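Local coordinates for protein neurotoxin (Clostridium botulinum, PDB 2QN0) that works as the zinc protease light chain of a botulinum neurotoxin, cutting the neuronal SNARE proteins syntaxin and SNAP-25, at residues K35-R38 with W44-P47; F127-D132 with S313-Y318; A268-F273 with D279-S284; Y367-R372 with M411-S416. One frame throughout, in Å; residues are numbered along the deposited sequence.

Contact 1 (K35-R38 with W44-P47); sequences KAFR and WVIP
F37 O receives two groups of the neighbouring strand: V45 N donates to F37 O at 2.8 Å, and W44 CA brings its hydrogen to the same F37 O at 3.3 Å. The return bond runs from F37 N to V45 O at 2.9 Å, and V45 O also takes a weaker CH contact from A36 CA. F37 and V45 thus form an antiparallel hydrogen-bonded pair, followed by the non-hydrogen-bonded pair R38-W44, where the chains draw closer. Here R38 CB sits almost on the normal of the six-membered ring of W44, 3.7 Å from its centroid. With CG anti to the backbone N (chi1 -172°), the R38 chain then crosses the indole and bends at chi3, placing CZ 3.4 Å from W44 CZ2. The guanidinium turns a face to this atom but is inclined 54° to the indole, and its rotation is fixed by N18 OD1, K17 O and G41 O. On the side of the sheet that bears R38 and W44, A36 CB rests against I46 CG1 at 3.7 Å. On the other side, F37 CB meets V45 CG1 at 3.8 Å, while the F37 ring presents its edge to V45 O and, through CE2, touches P47 CD at 3.9 Å; L87 of helix 80-97 packs here. These pairs build the antiparallel beta hairpin 34-38/43-46, set inside the large mixed sheet of the clostridial neurotoxin protease.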
loop_
_atom_site.group_PDB
_atom_site.type_symbol
_atom_site.label_atom_id
_atom_site.label_comp_id
_atom_site.label_asym_id
_atom_site.label_seq_id
_atom_site.Cartn_x
_atom_site.Cartn_y
_atom_site.Cartn_z
ATOM N N LYS A 35 -14.743 -12.377 3.545
ATOM C CA LYS A 35 -13.728 -13.413 3.687
ATOM C C LYS A 35 -12.347 -12.794 3.473
ATOM O O LYS A 35 -12.123 -12.086 2.491
ATOM C CB LYS A 35 -13.971 -14.540 2.677
ATOM C CG LYS A 35 -13.187 -15.812 2.975
ATOM C CD LYS A 35 -13.685 -16.972 2.125
ATOM C CE LYS A 35 -12.960 -18.265 2.472
ATOM N NZ LYS A 35 -13.500 -19.410 1.686
ATOM N N ALA A 36 -11.433 -13.065 4.403
ATOM C CA ALA A 36 -10.077 -12.522 4.358
ATOM C C ALA A 36 -9.011 -13.615 4.424
ATOM O O ALA A 36 -9.228 -14.675 5.013
ATOM C CB ALA A 36 -9.888 -11.537 5.507
ATOM N N PHE A 37 -7.848 -13.333 3.839
ATOM C CA PHE A 37 -6.740 -14.284 3.784
ATOM C C PHE A 37 -5.433 -13.635 4.240
ATOM O O PHE A 37 -5.113 -12.520 3.826
ATOM C CB PHE A 37 -6.574 -14.781 2.349
ATOM C CG PHE A 37 -7.850 -15.286 1.734
ATOM C CD1 PHE A 37 -8.116 -16.652 1.671
ATOM C CD2 PHE A 37 -8.803 -14.394 1.254
ATOM C CE1 PHE A 37 -9.318 -17.122 1.139
ATOM C CE2 PHE A 37 -10.009 -14.850 0.720
ATOM C CZ PHE A 37 -10.265 -16.222 0.665
ATOM N N ARG A 38 -4.675 -14.336 5.077
ATOM C CA ARG A 38 -3.407 -13.803 5.577
ATOM C C ARG A 38 -2.273 -14.104 4.597
ATOM O O ARG A 38 -1.879 -15.261 4.427
ATOM C CB ARG A 38 -3.079 -14.410 6.951
ATOM C CG ARG A 38 -1.871 -13.776 7.657
ATOM C CD ARG A 38 -1.259 -14.725 8.701
ATOM N NE ARG A 38 -2.195 -15.099 9.762
ATOM C CZ ARG A 38 -2.427 -14.378 10.857
ATOM N NH1 ARG A 38 -1.792 -13.230 11.051
ATOM N NH2 ARG A 38 -3.296 -14.812 11.764
ATOM N N TRP A 44 -3.031 -8.781 5.454
ATOM C CA TRP A 44 -4.194 -9.543 5.014
ATOM C C TRP A 44 -4.737 -9.016 3.699
ATOM O O TRP A 44 -4.484 -7.873 3.322
ATOM C CB TRP A 44 -5.314 -9.451 6.052
ATOM C CG TRP A 44 -5.019 -10.138 7.342
ATOM C CD1 TRP A 44 -4.182 -9.711 8.335
ATOM C CD2 TRP A 44 -5.549 -11.394 7.771
ATOM N NE1 TRP A 44 -4.159 -10.630 9.361
ATOM C CE2 TRP A 44 -4.988 -11.673 9.038
ATOM C CE3 TRP A 44 -6.444 -12.316 7.206
ATOM C CZ2 TRP A 44 -5.294 -12.838 9.754
ATOM C CZ3 TRP A 44 -6.747 -13.478 7.918
ATOM C CH2 TRP A 44 -6.172 -13.725 9.178
ATOM N N VAL A 45 -5.486 -9.859 2.998
ATOM C CA VAL A 45 -6.105 -9.446 1.752
ATOM C C VAL A 45 -7.577 -9.847 1.747
ATOM O O VAL A 45 -7.926 -10.972 2.110
ATOM C CB VAL A 45 -5.403 -10.067 0.516
ATOM C CG1 VAL A 45 -5.395 -11.580 0.613
ATOM C CG2 VAL A 45 -6.119 -9.623 -0.762
ATOM N N ILE A 46 -8.431 -8.896 1.384
ATOM C CA ILE A 46 -9.871 -9.122 1.262
ATOM C C ILE A 46 -10.114 -8.783 -0.205
ATOM O O ILE A 46 -10.144 -7.611 -0.583
ATOM C CB ILE A 46 -10.687 -8.173 2.156
ATOM C CG1 ILE A 46 -10.325 -8.402 3.627
ATOM C CG2 ILE A 46 -12.182 -8.421 1.943
ATOM C CD1 ILE A 46 -11.042 -7.467 4.591
ATOM N N PRO A 47 -10.267 -9.814 -1.056
ATOM C CA PRO A 47 -10.492 -9.682 -2.501
ATOM C C PRO A 47 -11.847 -9.122 -2.926
ATOM O O PRO A 47 -12.475 -9.657 -3.839
ATOM C CB PRO A 47 -10.295 -11.115 -3.022
ATOM C CG PRO A 47 -9.679 -11.873 -1.871
ATOM C CD PRO A 47 -10.283 -11.231 -0.664
#

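Contact 2 (F127-D132 with S313-Y318); sequences FDFDVD and SSFNKY
F129 and F315 meet in a face-to-face aromatic stack, which joins the turn after strand 126-128 to the 3-10 segment 313-317. The two strands leading into these segments, 126-128 and 309-311, lie parallel in a small sheet. The tight part is mainly ring on ring: centroids 3.9 Å apart, planes inclined by 15°, and F129 CD2 only 3.4 Å from F315 CG. The rings are slipped, so that F129 CD2 lies over the rim of the F315 ring and F315 CD1 over the rim of the F129 ring. Both rings hang from a similar first torsion, with CG anti to the carbonyl carbon (chi1 -68° in F129), and F129 CB also reaches over the F315 face. Y322 of helix 319-330 adds an edge-to-face contact to F129. The other side of the 3-10 segment is loose and faces solvent: S314 and K317 are exposed, and K317 folds back on its own segment, NZ donating to S314 O at 3.0 Å while its CG lies over the Y318 ring. The turn bearing F129 is type I and is braced by an Asx turn, in which D130 N bonds to D128 OD1 at 3.0 Å from above the carboxylate plane.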
loop_
_atom_site.group_PDB
_atom_site.type_symbol
_atom_site.label_atom_id
_atom_site.label_comp_id
_atom_site.label_asym_id
_atom_site.label_seq_id
_atom_site.Cartn_x
_atom_site.Cartn_y
_atom_site.Cartn_z
ATOM N N PHE A 127 -1.908 1.509 26.703
ATOM C CA PHE A 127 -1.720 0.821 25.423
ATOM C C PHE A 127 -3.162 0.487 25.036
ATOM O O PHE A 127 -3.833 -0.239 25.766
ATOM C CB PHE A 127 -0.965 -0.510 25.579
ATOM C CG PHE A 127 0.532 -0.417 25.404
ATOM C CD1 PHE A 127 1.133 0.709 24.854
ATOM C CD2 PHE A 127 1.342 -1.494 25.765
ATOM C CE1 PHE A 127 2.520 0.760 24.666
ATOM C CE2 PHE A 127 2.726 -1.453 25.580
ATOM C CZ PHE A 127 3.317 -0.324 25.029
ATOM N N ASP A 128 -3.651 1.017 23.918
ATOM C CA ASP A 128 -5.019 0.731 23.486
ATOM C C ASP A 128 -4.990 -0.021 22.162
ATOM O O ASP A 128 -4.789 0.569 21.102
ATOM C CB ASP A 128 -5.817 2.028 23.337
ATOM C CG ASP A 128 -7.264 1.787 22.948
ATOM O OD1 ASP A 128 -7.690 0.612 22.881
ATOM O OD2 ASP A 128 -7.983 2.780 22.711
ATOM N N PHE A 129 -5.199 -1.330 22.233
ATOM C CA PHE A 129 -5.174 -2.169 21.045
ATOM C C PHE A 129 -6.439 -2.106 20.191
ATOM O O PHE A 129 -6.518 -2.757 19.148
ATOM C CB PHE A 129 -4.853 -3.610 21.460
ATOM C CG PHE A 129 -3.447 -3.782 21.977
ATOM C CD1 PHE A 129 -2.396 -4.043 21.103
ATOM C CD2 PHE A 129 -3.165 -3.632 23.334
ATOM C CE1 PHE A 129 -1.087 -4.152 21.565
ATOM C CE2 PHE A 129 -1.858 -3.737 23.809
ATOM C CZ PHE A 129 -0.815 -3.998 22.922
ATOM N N ASP A 130 -7.423 -1.315 20.621
ATOM C CA ASP A 130 -8.669 -1.161 19.863
ATOM C C ASP A 130 -8.851 0.270 19.357
ATOM O O ASP A 130 -9.923 0.619 18.857
ATOM C CB ASP A 130 -9.897 -1.505 20.719
ATOM C CG ASP A 130 -10.012 -2.986 21.027
ATOM O OD1 ASP A 130 -9.776 -3.813 20.120
ATOM O OD2 ASP A 130 -10.361 -3.320 22.178
ATOM N N VAL A 131 -7.815 1.095 19.472
ATOM C CA VAL A 131 -7.937 2.490 19.051
ATOM C C VAL A 131 -8.332 2.672 17.590
ATOM O O VAL A 131 -7.856 1.955 16.707
ATOM C CB VAL A 131 -6.634 3.285 19.316
ATOM C CG1 VAL A 131 -5.552 2.874 18.330
ATOM C CG2 VAL A 131 -6.916 4.774 19.222
ATOM N N ASP A 132 -9.210 3.644 17.353
ATOM C CA ASP A 132 -9.702 3.959 16.016
ATOM C C ASP A 132 -10.149 2.725 15.247
ATOM O O ASP A 132 -11.147 2.100 15.608
ATOM C CB ASP A 132 -8.630 4.724 15.232
ATOM C CG ASP A 132 -8.418 6.127 15.767
ATOM O OD1 ASP A 132 -9.420 6.857 15.916
ATOM O OD2 ASP A 132 -7.257 6.501 16.038
ATOM N N SER A 313 -8.153 -5.220 28.939
ATOM C CA SER A 313 -7.390 -5.669 30.103
ATOM C C SER A 313 -6.550 -6.922 29.897
ATOM O O SER A 313 -5.511 -7.089 30.536
ATOM C CB SER A 313 -8.333 -5.894 31.288
ATOM O OG SER A 313 -8.948 -4.681 31.678
ATOM N N SER A 314 -7.000 -7.808 29.017
ATOM C CA SER A 314 -6.267 -9.039 28.759
ATOM C C SER A 314 -4.831 -8.769 28.302
ATOM O O SER A 314 -3.971 -9.643 28.389
ATOM C CB SER A 314 -7.006 -9.875 27.712
ATOM O OG SER A 314 -7.262 -9.117 26.544
ATOM N N PHE A 315 -4.573 -7.553 27.825
ATOM C CA PHE A 315 -3.240 -7.178 27.362
ATOM C C PHE A 315 -2.330 -6.675 28.486
ATOM O O PHE A 315 -1.128 -6.510 28.286
ATOM C CB PHE A 315 -3.346 -6.101 26.273
ATOM C CG PHE A 315 -3.614 -6.650 24.898
ATOM C CD1 PHE A 315 -2.574 -7.148 24.122
ATOM C CD2 PHE A 315 -4.906 -6.670 24.380
ATOM C CE1 PHE A 315 -2.814 -7.661 22.844
ATOM C CE2 PHE A 315 -5.157 -7.180 23.104
ATOM C CZ PHE A 315 -4.105 -7.675 22.337
ATOM N N ASN A 316 -2.890 -6.435 29.667
ATOM C CA ASN A 316 -2.074 -5.946 30.778
ATOM C C ASN A 316 -0.849 -6.809 31.051
ATOM O O ASN A 316 0.244 -6.291 31.279
ATOM C CB ASN A 316 -2.906 -5.830 32.062
ATOM C CG ASN A 316 -3.818 -4.620 32.061
ATOM O OD1 ASN A 316 -3.409 -3.523 31.682
ATOM N ND2 ASN A 316 -5.056 -4.808 32.502
ATOM N N LYS A 317 -1.022 -8.126 31.026
ATOM C CA LYS A 317 0.089 -9.029 31.296
ATOM C C LYS A 317 1.132 -9.046 30.177
ATOM O O LYS A 317 2.205 -9.628 30.335
ATOM C CB LYS A 317 -0.434 -10.449 31.535
ATOM C CG LYS A 317 -0.930 -11.153 30.284
ATOM C CD LYS A 317 -1.477 -12.541 30.602
ATOM C CE LYS A 317 -2.868 -12.470 31.210
ATOM N NZ LYS A 317 -3.873 -11.951 30.232
ATOM N N TYR A 318 0.824 -8.401 29.055
ATOM C CA TYR A 318 1.746 -8.372 27.922
ATOM C C TYR A 318 2.319 -6.986 27.631
ATOM O O TYR A 318 2.833 -6.741 26.540
ATOM C CB TYR A 318 1.043 -8.913 26.672
ATOM C CG TYR A 318 0.478 -10.303 26.865
ATOM C CD1 TYR A 318 1.313 -11.376 27.162
ATOM C CD2 TYR A 318 -0.897 -10.535 26.791
ATOM C CE1 TYR A 318 0.796 -12.652 27.388
ATOM C CE2 TYR A 318 -1.426 -11.809 27.015
ATOM C CZ TYR A 318 -0.573 -12.859 27.314
ATOM O OH TYR A 318 -1.083 -14.116 27.547
#

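Contact 3 (A268-F273 with D279-S284); sequences AEIYAF and DLIPKS. With ZN (zinc ion), chain B.
I270 and I281 lie side by side, pointing opposite ways, beside helix 267-273, the short helix that carries E269, third protein ligand of the zinc in this HExxH-type metalloprotease. The contact is wholly apolar, with no hydrogen bond between the segments. The second segment comes in at D279, whose CB points away from the helix and whose carboxylate forms a long, weak ion pair with R286. L280 points its CB toward the helix, and that CB touches I270 CD1 at 4.1 Å, the two side chains lying roughly perpendicular. I281 does most of the packing. Its CG1 lies 3.8 Å from I270 CD1 and its CD1 3.8 Å from I270 CG2, so both branches of I270 are used. The extended outer chain of I281 (chi2 174°) carries the same CD1 over one face of the Y271 ring, toward the rim, 4.1 Å from Y271 CE2. The backbone carbonyl of I281 accepts from R286 NE. P282 then leans on Y267 and occupies the N-cap position of helix 283-304, which K283 and S284 begin. I270 and Y271 thus bind the helix to this connecting segment, while E269, the residue before I270, faces the metal site. A bend at chi2 (-59°) brings its carboxylate to the zinc, where H229 and H233 also bind. E269 OE1 holds the zinc at 2.1 Å while E269 OE2 stays at 2.7 Å, and a water completes the four close ligands, its oxygen 2.1 Å from the zinc.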
loop_
_atom_site.group_PDB
_atom_site.type_symbol
_atom_site.label_atom_id
_atom_site.label_comp_id
_atom_site.label_asym_id
_atom_site.label_seq_id
_atom_site.Cartn_x
_atom_site.Cartn_y
_atom_site.Cartn_z
ATOM N N ALA A 268 3.346 13.356 -0.144
ATOM C CA ALA A 268 3.263 11.928 0.174
ATOM C C ALA A 268 3.564 11.113 -1.087
ATOM O O ALA A 268 4.209 10.061 -1.025
ATOM C CB ALA A 268 1.872 11.591 0.697
ATOM N N GLU A 269 3.092 11.601 -2.231
ATOM C CA GLU A 269 3.325 10.920 -3.501
ATOM C C GLU A 269 4.789 11.045 -3.902
ATOM O O GLU A 269 5.390 10.102 -4.419
ATOM C CB GLU A 269 2.446 11.521 -4.602
ATOM C CG GLU A 269 0.955 11.289 -4.412
ATOM C CD GLU A 269 0.618 9.811 -4.359
ATOM O OE1 GLU A 269 1.496 9.003 -4.716
ATOM O OE2 GLU A 269 -0.515 9.464 -3.973
ATOM N N ILE A 270 5.361 12.221 -3.671
ATOM C CA ILE A 270 6.754 12.456 -4.009
ATOM C C ILE A 270 7.665 11.480 -3.262
ATOM O O ILE A 270 8.615 10.947 -3.836
ATOM C CB ILE A 270 7.156 13.922 -3.690
ATOM C CG1 ILE A 270 6.445 14.866 -4.668
ATOM C CG2 ILE A 270 8.673 14.093 -3.789
ATOM C CD1 ILE A 270 6.747 16.343 -4.451
ATOM N N TYR A 271 7.381 11.237 -1.987
ATOM C CA TYR A 271 8.203 10.305 -1.226
ATOM C C TYR A 271 7.964 8.857 -1.644
ATOM O O TYR A 271 8.905 8.069 -1.729
ATOM C CB TYR A 271 7.957 10.459 0.274
ATOM C CG TYR A 271 8.796 11.556 0.901
ATOM C CD1 TYR A 271 10.155 11.674 0.605
ATOM C CD2 TYR A 271 8.239 12.455 1.808
ATOM C CE1 TYR A 271 10.944 12.667 1.205
ATOM C CE2 TYR A 271 9.015 13.446 2.412
ATOM C CZ TYR A 271 10.363 13.544 2.108
ATOM O OH TYR A 271 11.127 14.511 2.722
ATOM N N ALA A 272 6.710 8.506 -1.908
ATOM C CA ALA A 272 6.394 7.140 -2.330
ATOM C C ALA A 272 7.090 6.822 -3.659
ATOM O O ALA A 272 7.566 5.703 -3.877
ATOM C CB ALA A 272 4.885 6.972 -2.471
ATOM N N PHE A 273 7.154 7.811 -4.548
ATOM C CA PHE A 273 7.807 7.615 -5.837
ATOM C C PHE A 273 9.324 7.677 -5.664
ATOM O O PHE A 273 10.046 6.787 -6.116
ATOM C CB PHE A 273 7.357 8.674 -6.848
ATOM C CG PHE A 273 7.913 8.450 -8.225
ATOM C CD1 PHE A 273 7.414 7.430 -9.034
ATOM C CD2 PHE A 273 8.987 9.207 -8.685
ATOM C CE1 PHE A 273 7.986 7.164 -10.281
ATOM C CE2 PHE A 273 9.567 8.948 -9.931
ATOM C CZ PHE A 273 9.063 7.923 -10.728
ATOM N N ASP A 279 13.521 16.383 -4.625
ATOM C CA ASP A 279 14.043 17.748 -4.603
ATOM C C ASP A 279 12.985 18.812 -4.895
ATOM O O ASP A 279 13.236 20.006 -4.715
ATOM C CB ASP A 279 15.203 17.887 -5.589
ATOM C CG ASP A 279 16.405 17.051 -5.193
ATOM O OD1 ASP A 279 16.748 17.038 -3.993
ATOM O OD2 ASP A 279 17.009 16.415 -6.078
ATOM N N LEU A 280 11.811 18.389 -5.355
ATOM C CA LEU A 280 10.733 19.339 -5.628
ATOM C C LEU A 280 10.230 19.906 -4.303
ATOM O O LEU A 280 9.667 20.998 -4.261
ATOM C CB LEU A 280 9.576 18.668 -6.375
ATOM C CG LEU A 280 9.818 18.284 -7.842
ATOM C CD1 LEU A 280 8.553 17.665 -8.423
ATOM C CD2 LEU A 280 10.218 19.514 -8.647
ATOM N N ILE A 281 10.420 19.154 -3.222
ATOM C CA ILE A 281 9.999 19.625 -1.903
ATOM C C ILE A 281 11.128 20.509 -1.371
ATOM O O ILE A 281 12.280 20.081 -1.323
ATOM C CB ILE A 281 9.808 18.464 -0.906
ATOM C CG1 ILE A 281 8.782 17.464 -1.449
ATOM C CG2 ILE A 281 9.329 19.012 0.443
ATOM C CD1 ILE A 281 8.645 16.221 -0.588
ATOM N N PRO A 282 10.812 21.751 -0.972
ATOM C CA PRO A 282 11.853 22.647 -0.451
ATOM C C PRO A 282 12.642 21.954 0.659
ATOM O O PRO A 282 12.060 21.356 1.562
ATOM C CB PRO A 282 11.051 23.841 0.063
ATOM C CG PRO A 282 9.877 23.881 -0.877
ATOM C CD PRO A 282 9.495 22.414 -0.970
ATOM N N LYS A 283 13.966 22.036 0.593
ATOM C CA LYS A 283 14.807 21.390 1.591
ATOM C C LYS A 283 14.378 21.738 3.014
ATOM O O LYS A 283 14.371 20.877 3.898
ATOM C CB LYS A 283 16.274 21.776 1.373
ATOM C CG LYS A 283 17.254 20.988 2.228
ATOM C CD LYS A 283 18.692 21.311 1.858
ATOM C CE LYS A 283 19.671 20.493 2.683
ATOM N NZ LYS A 283 19.450 19.030 2.506
ATOM N N SER A 284 14.011 22.995 3.236
ATOM C CA SER A 284 13.587 23.435 4.561
ATOM C C SER A 284 12.297 22.742 5.001
ATOM O O SER A 284 12.100 22.478 6.189
ATOM C CB SER A 284 13.405 24.957 4.582
ATOM O OG SER A 284 12.469 25.375 3.608
HETATM ZN ZN ZN B . 0.856 7.101 -4.219
HETATM O O HOH W 1 -0.964 6.240 -4.746
#

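Contact 4 (Y367-R372 with M411-S416); sequences YNVQNR and MGQNLS
Q413 places CG anti to its own carbonyl carbon (chi1 -70°) and continues extended beyond it (chi2 173°), which carries its amide alongside the backbone of Q370. There the amide behaves like a neighbouring peptide: Q370 N donates to Q413 OE1 at 2.9 Å, and Q413 NE2 donates back to Q370 O, also at 2.9 Å. The second bond meets Q370 O from above the carbonyl plane, 36° out of it. Each end of the amide has a further partner, N400 ND2 for OE1 and C220 O for NE2, so four bonds fix its rotation and leave little doubt which end is oxygen. V369 CB and Q370 CB each come to 3.6 Å from Q413 OE1, closing in on the buried polar group. The Q370 side chain itself turns elsewhere. Bent at chi2, it sets OE1 to accept from N371 N at 3.2 Å, on a lone pair, and from N207 N. Beyond Q413, S416 N bonds to N414 OD1 at 3.1 Å, forming an Asx turn. The contact is a two-bond side-chain-to-backbone bridge between irregular segments, joining the carboxy-terminal part of the protease domain to the loop that leads to R372, which packs on the zinc ligand H229.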
loop_
_atom_site.group_PDB
_atom_site.type_symbol
_atom_site.label_atom_id
_atom_site.label_comp_id
_atom_site.label_asym_id
_atom_site.label_seq_id
_atom_site.Cartn_x
_atom_site.Cartn_y
_atom_site.Cartn_z
ATOM N N TYR A 367 14.804 -4.099 -9.330
ATOM C CA TYR A 367 14.136 -5.223 -9.991
ATOM C C TYR A 367 14.415 -5.243 -11.490
ATOM O O TYR A 367 13.921 -6.105 -12.212
ATOM C CB TYR A 367 12.629 -5.165 -9.738
ATOM C CG TYR A 367 12.253 -5.525 -8.315
ATOM C CD1 TYR A 367 11.742 -6.787 -8.003
ATOM C CD2 TYR A 367 12.451 -4.619 -7.273
ATOM C CE1 TYR A 367 11.439 -7.138 -6.681
ATOM C CE2 TYR A 367 12.155 -4.958 -5.953
ATOM C CZ TYR A 367 11.652 -6.218 -5.665
ATOM O OH TYR A 367 11.381 -6.556 -4.358
ATOM N N ASN A 368 15.206 -4.279 -11.948
ATOM C CA ASN A 368 15.579 -4.178 -13.355
ATOM C C ASN A 368 14.390 -4.198 -14.316
ATOM O O ASN A 368 14.327 -5.028 -15.223
ATOM C CB ASN A 368 16.551 -5.305 -13.716
ATOM C CG ASN A 368 17.191 -5.107 -15.074
ATOM O OD1 ASN A 368 17.758 -4.049 -15.359
ATOM N ND2 ASN A 368 17.113 -6.127 -15.923
ATOM N N VAL A 369 13.449 -3.282 -14.113
ATOM C CA VAL A 369 12.286 -3.184 -14.982
ATOM C C VAL A 369 12.164 -1.759 -15.498
ATOM O O VAL A 369 12.669 -0.818 -14.882
ATOM C CB VAL A 369 10.968 -3.542 -14.244
ATOM C CG1 VAL A 369 11.007 -4.995 -13.780
ATOM C CG2 VAL A 369 10.748 -2.600 -13.063
ATOM N N GLN A 370 11.508 -1.609 -16.642
ATOM C CA GLN A 370 11.285 -0.292 -17.219
ATOM C C GLN A 370 10.214 0.345 -16.347
ATOM O O GLN A 370 9.363 -0.354 -15.799
ATOM C CB GLN A 370 10.768 -0.427 -18.656
ATOM C CG GLN A 370 10.522 0.896 -19.375
ATOM C CD GLN A 370 11.792 1.713 -19.536
ATOM O OE1 GLN A 370 12.371 2.178 -18.553
ATOM N NE2 GLN A 370 12.236 1.889 -20.783
ATOM N N ASN A 371 10.251 1.666 -16.209
ATOM C CA ASN A 371 9.249 2.343 -15.401
ATOM C C ASN A 371 9.174 3.819 -15.760
ATOM O O ASN A 371 10.069 4.355 -16.414
ATOM C CB ASN A 371 9.568 2.186 -13.906
ATOM C CG ASN A 371 8.413 2.618 -13.016
ATOM O OD1 ASN A 371 7.259 2.285 -13.282
ATOM N ND2 ASN A 371 8.720 3.346 -11.943
ATOM N N ARG A 372 8.097 4.470 -15.335
ATOM C CA ARG A 372 7.920 5.889 -15.603
ATOM C C ARG A 372 9.092 6.638 -14.979
ATOM O O ARG A 372 9.581 6.262 -13.916
ATOM C CB ARG A 372 6.593 6.372 -15.009
ATOM C CG ARG A 372 6.393 6.023 -13.537
ATOM C CD ARG A 372 4.990 6.400 -13.071
ATOM N NE ARG A 372 4.719 5.947 -11.707
ATOM C CZ ARG A 372 3.543 6.073 -11.097
ATOM N NH1 ARG A 372 2.524 6.643 -11.728
ATOM N NH2 ARG A 372 3.383 5.623 -9.856
ATOM N N MET A 411 11.608 -5.454 -23.687
ATOM C CA MET A 411 10.575 -5.697 -24.689
ATOM C C MET A 411 9.282 -6.274 -24.127
ATOM O O MET A 411 8.205 -6.048 -24.681
ATOM C CB MET A 411 11.109 -6.616 -25.792
ATOM C CG MET A 411 11.741 -5.869 -26.946
ATOM S SD MET A 411 12.283 -6.972 -28.262
ATOM C CE MET A 411 14.046 -6.713 -28.196
ATOM N N GLY A 412 9.381 -7.018 -23.028
ATOM C CA GLY A 412 8.188 -7.596 -22.431
ATOM C C GLY A 412 7.190 -6.541 -21.978
ATOM O O GLY A 412 5.983 -6.794 -21.914
ATOM N N GLN A 413 7.698 -5.354 -21.658
ATOM C CA GLN A 413 6.856 -4.248 -21.205
ATOM C C GLN A 413 6.515 -3.287 -22.340
ATOM O O GLN A 413 5.759 -2.333 -22.148
ATOM C CB GLN A 413 7.569 -3.471 -20.100
ATOM C CG GLN A 413 7.690 -4.208 -18.781
ATOM C CD GLN A 413 8.547 -3.444 -17.794
ATOM O OE1 GLN A 413 9.748 -3.697 -17.667
ATOM N NE2 GLN A 413 7.938 -2.484 -17.108
ATOM N N ASN A 414 7.076 -3.548 -23.517
ATOM C CA ASN A 414 6.861 -2.712 -24.696
ATOM C C ASN A 414 5.544 -3.089 -25.376
ATOM O O ASN A 414 5.414 -4.186 -25.929
ATOM C CB ASN A 414 8.034 -2.901 -25.660
ATOM C CG ASN A 414 8.067 -1.860 -26.756
ATOM O OD1 ASN A 414 7.045 -1.556 -27.360
ATOM N ND2 ASN A 414 9.250 -1.318 -27.026
ATOM N N LEU A 415 4.575 -2.176 -25.346
ATOM C CA LEU A 415 3.261 -2.434 -25.930
ATOM C C LEU A 415 3.248 -2.929 -27.373
ATOM O O LEU A 415 2.410 -3.751 -27.734
ATOM C CB LEU A 415 2.375 -1.188 -25.829
ATOM C CG LEU A 415 1.569 -1.012 -24.539
ATOM C CD1 LEU A 415 2.502 -0.996 -23.349
ATOM C CD2 LEU A 415 0.761 0.279 -24.610
ATOM N N SER A 416 4.160 -2.441 -28.200
ATOM C CA SER A 416 4.162 -2.867 -29.595
ATOM C C SER A 416 5.014 -4.103 -29.861
ATOM O O SER A 416 5.107 -4.556 -31.001
ATOM C CB SER A 416 4.635 -1.728 -30.497
ATOM O OG SER A 416 6.041 -1.605 -30.444
#

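Contacts 3 and 4 are the pair tied to the zinc site. Contact 3 contains the ligand E269, and the two touch directly, F273 CZ lying 3.6 Å from R372 O, although their centres are about 25 Å apart. E360 extends this junction: its carboxylate bonds R372 and N371, while its backbone pairs with that of A272. Contact 1 lies in the large sheet on the opposite side of the chain's centre from contact 3, with nearest atoms about 18 Å apart. Contact 2 is more remote, its centre about 36 Å from that of contact 3 and about 47 Å from that of contact 4. Along the chain, contact 3 is nested inside the long loop closed by contact 2.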